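PDB 4I1D: ABC transporter substrate-binding protein, which probably captures small solutes, perhaps polyamines, in the periplasm for an ABC importer, and can hold d-malate. Local coordinates for residues S82-A87 against F248-V253. Residues are numbered along the deposited sequence; the frame is centred on the assembly and turned at random.
Sequences SKIPNA and FLNEAV
Asn86 and Asn250 join two helix ends of a periplasmic binding protein fold, the C-terminal turn of helix 242-252 and the first turn of the short helix 85-88, well away from the malate pocket. Two hydrogen bonds form a reciprocal pair. Asn250 OD1 accepts the backbone N-H of Asn86 at 2.8 Å, the donor lying almost in line with the C=O. With Ile84 at the N-cap position, an amide oxygen from another helix thus meets an N-H of the first turn, which has no carbonyl of a preceding turn to accept it. In return, Asn86 ND2 reaches Asn250 O at 2.8 Å in a nearly straight bond (177°), arriving above the carbonyl plane while the oxygen lies in the plane of the Asn86 amide. The two amide planes run nearly parallel, 12° apart, but in separate layers, and the side chains cross at about a right angle. With chi1 at -176°, Asn250 CG points opposite the backbone N and the amide extends across to the start of helix 85-88. Pro85, suited to a first turn because its nitrogen needs no acceptor, sets CD 3.2 Å from Asn250 OD1. Replacing Asn250 with a leucine would probably leave the Asn86 N-H facing an apolar group without its acceptor, though the ND2 to O bond could remain.

Apolar contacts involve buried residues. Branched Ile84 lays CG2 against Asn250 CA at 3.6 Å, while its CD1 approaches Leu249 CD2; Leu249 continues onto Leu233 and Ile235 of strand 219-235. Small Ala87 leaves room for Val253, which also touches Met90: Val253 CG2 lies 4.2 Å from Ala87 CB and packs against Asn86 CB at 3.6 Å.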
ATOM      1  N   SER A  82     -28.411 -37.010  28.515  1.00 80.04           N
ATOM      2  CA  SER A  82     -29.508 -37.883  28.916  1.00 82.95           C
ATOM      3  C   SER A  82     -30.384 -38.181  27.700  1.00 83.12           C
ATOM      4  O   SER A  82     -31.252 -39.050  27.741  1.00 83.07           O
ATOM      5  CB  SER A  82     -30.344 -37.245  30.025  1.00 87.14           C
ATOM      6  OG  SER A  82     -31.315 -36.364  29.486  1.00 90.35           O
ATOM      7  N   LYS A  83     -30.143 -37.450  26.618  1.00 80.85           N
ATOM      8  CA  LYS A  83     -30.890 -37.636  25.380  1.00 81.07           C
ATOM      9  C   LYS A  83     -30.039 -38.324  24.313  1.00 76.19           C
ATOM     10  O   LYS A  83     -30.509 -38.598  23.206  1.00 76.28           O
ATOM     11  CB  LYS A  83     -31.419 -36.293  24.866  1.00 84.69           C
ATOM     12  CG  LYS A  83     -32.411 -35.630  25.817  1.00 88.10           C
ATOM     13  CD  LYS A  83     -33.049 -34.389  25.207  1.00 94.38           C
ATOM     14  CE  LYS A  83     -34.129 -33.822  26.128  1.00104.97           C
ATOM     15  NZ  LYS A  83     -34.919 -32.714  25.501  1.00108.56           N
ATOM     16  N   ILE A  84     -28.788 -38.609  24.660  1.00 63.70           N
ATOM     17  CA  ILE A  84     -27.853 -39.232  23.731  1.00 65.72           C
ATOM     18  C   ILE A  84     -27.211 -40.471  24.353  1.00 59.84           C
ATOM     19  O   ILE A  84     -26.004 -40.505  24.591  1.00 63.69           O
ATOM     20  CB  ILE A  84     -26.771 -38.228  23.293  1.00 63.88           C
ATOM     21  CG1 ILE A  84     -27.407 -36.854  23.047  1.00 61.94           C
ATOM     22  CG2 ILE A  84     -26.051 -38.731  22.053  1.00 60.71           C
ATOM     23  CD1 ILE A  84     -26.412 -35.741  22.775  1.00 54.73           C
ATOM     24  N   PRO A  85     -28.026 -41.503  24.609  1.00 64.21           N
ATOM     25  CA  PRO A  85     -27.600 -42.706  25.331  1.00 65.60           C
ATOM     26  C   PRO A  85     -26.260 -43.254  24.830  1.00 66.91           C
ATOM     27  O   PRO A  85     -25.378 -43.563  25.635  1.00 67.40           O
ATOM     28  CB  PRO A  85     -28.724 -43.699  25.038  1.00 70.53           C
ATOM     29  CG  PRO A  85     -29.911 -42.851  24.785  1.00 70.20           C
ATOM     30  CD  PRO A  85     -29.407 -41.623  24.106  1.00 66.46           C
ATOM     31  N   ASN A  86     -26.108 -43.362  23.514  1.00 63.87           N
ATOM     32  CA  ASN A  86     -24.880 -43.889  22.940  1.00 61.01           C
ATOM     33  C   ASN A  86     -23.652 -43.064  23.325  1.00 63.67           C
ATOM     34  O   ASN A  86     -22.565 -43.606  23.539  1.00 58.17           O
ATOM     35  CB  ASN A  86     -25.003 -44.016  21.419  1.00 59.06           C
ATOM     36  CG  ASN A  86     -25.955 -45.123  21.006  1.00 70.61           C
ATOM     37  OD1 ASN A  86     -26.115 -46.116  21.717  1.00 79.05           O
ATOM     38  ND2 ASN A  86     -26.595 -44.957  19.856  1.00 70.55           N
ATOM     39  N   ALA A  87     -23.824 -41.752  23.429  1.00 62.99           N
ATOM     40  CA  ALA A  87     -22.711 -40.890  23.786  1.00 56.21           C
ATOM     41  C   ALA A  87     -22.451 -40.960  25.284  1.00 58.65           C
ATOM     42  O   ALA A  87     -21.306 -40.945  25.727  1.00 64.56           O
ATOM     43  CB  ALA A  87     -22.988 -39.462  23.356  1.00 61.14           C
ATOM     44  N   PHE A 248     -29.876 -37.342  15.776  1.00 58.97           N
ATOM     45  CA  PHE A 248     -28.868 -37.812  14.834  1.00 56.37           C
ATOM     46  C   PHE A 248     -27.540 -38.097  15.532  1.00 54.44           C
ATOM     47  O   PHE A 248     -26.856 -39.069  15.221  1.00 61.99           O
ATOM     48  CB  PHE A 248     -28.644 -36.799  13.714  1.00 54.73           C
ATOM     49  CG  PHE A 248     -27.366 -37.017  12.967  1.00 56.77           C
ATOM     50  CD1 PHE A 248     -26.259 -36.218  13.212  1.00 52.24           C
ATOM     51  CD2 PHE A 248     -27.257 -38.044  12.045  1.00 54.48           C
ATOM     52  CE1 PHE A 248     -25.073 -36.422  12.529  1.00 50.51           C
ATOM     53  CE2 PHE A 248     -26.073 -38.255  11.363  1.00 61.65           C
ATOM     54  CZ  PHE A 248     -24.977 -37.444  11.608  1.00 55.14           C
ATOM     55  N   LEU A 249     -27.177 -37.237  16.470  1.00 54.33           N
ATOM     56  CA  LEU A 249     -25.922 -37.395  17.190  1.00 56.15           C
ATOM     57  C   LEU A 249     -25.885 -38.760  17.851  1.00 60.27           C
ATOM     58  O   LEU A 249     -24.854 -39.422  17.891  1.00 63.92           O
ATOM     59  CB  LEU A 249     -25.773 -36.308  18.253  1.00 53.84           C
ATOM     60  CG  LEU A 249     -24.546 -35.424  18.083  1.00 61.79           C
ATOM     61  CD1 LEU A 249     -24.569 -34.769  16.713  1.00 59.11           C
ATOM     62  CD2 LEU A 249     -24.481 -34.381  19.187  1.00 66.68           C
ATOM     63  N   ASN A 250     -27.028 -39.184  18.367  1.00 57.17           N
ATOM     64  CA  ASN A 250     -27.091 -40.463  19.035  1.00 60.62           C
ATOM     65  C   ASN A 250     -26.884 -41.636  18.070  1.00 63.65           C
ATOM     66  O   ASN A 250     -26.168 -42.587  18.390  1.00 59.59           O
ATOM     67  CB  ASN A 250     -28.398 -40.601  19.805  1.00 59.61           C
ATOM     68  CG  ASN A 250     -28.458 -41.877  20.588  1.00 61.35           C
ATOM     69  OD1 ASN A 250     -27.660 -42.087  21.503  1.00 60.49           O
ATOM     70  ND2 ASN A 250     -29.397 -42.749  20.236  1.00 64.14           N
ATOM     71  N   GLU A 251     -27.502 -41.563  16.892  1.00 58.89           N
ATOM     72  CA  GLU A 251     -27.259 -42.562  15.851  1.00 58.27           C
ATOM     73  C   GLU A 251     -25.831 -42.504  15.282  1.00 58.50           C
ATOM     74  O   GLU A 251     -25.290 -43.518  14.843  1.00 56.40           O
ATOM     75  CB  GLU A 251     -28.278 -42.440  14.713  1.00 51.29           C
ATOM     76  CG  GLU A 251     -29.658 -43.007  15.042  1.00 67.79           C
ATOM     77  CD  GLU A 251     -29.592 -44.434  15.575  1.00 81.72           C
ATOM     78  OE1 GLU A 251     -29.158 -45.336  14.820  1.00 80.05           O
ATOM     79  OE2 GLU A 251     -29.961 -44.650  16.754  1.00 87.22           O
ATOM     80  N   ALA A 252     -25.224 -41.320  15.281  1.00 50.17           N
ATOM     81  CA  ALA A 252     -23.921 -41.149  14.655  1.00 46.68           C
ATOM     82  C   ALA A 252     -22.819 -41.843  15.447  1.00 52.62           C
ATOM     83  O   ALA A 252     -21.808 -42.250  14.875  1.00 53.65           O
ATOM     84  CB  ALA A 252     -23.595 -39.666  14.481  1.00 49.00           C
ATOM     85  N   VAL A 253     -23.002 -41.966  16.759  1.00 51.44           N
ATOM     86  CA  VAL A 253     -22.006 -42.652  17.579  1.00 52.02           C
ATOM     87  C   VAL A 253     -22.492 -44.031  18.008  1.00 53.81           C
ATOM     88  O   VAL A 253     -21.988 -44.614  18.964  1.00 59.44           O
ATOM     89  CB  VAL A 253     -21.564 -41.826  18.811  1.00 55.43           C
ATOM     90  CG1 VAL A 253     -21.025 -40.465  18.380  1.00 54.77           C
ATOM     91  CG2 VAL A 253     -22.697 -41.685  19.828  1.00 48.60           C
TER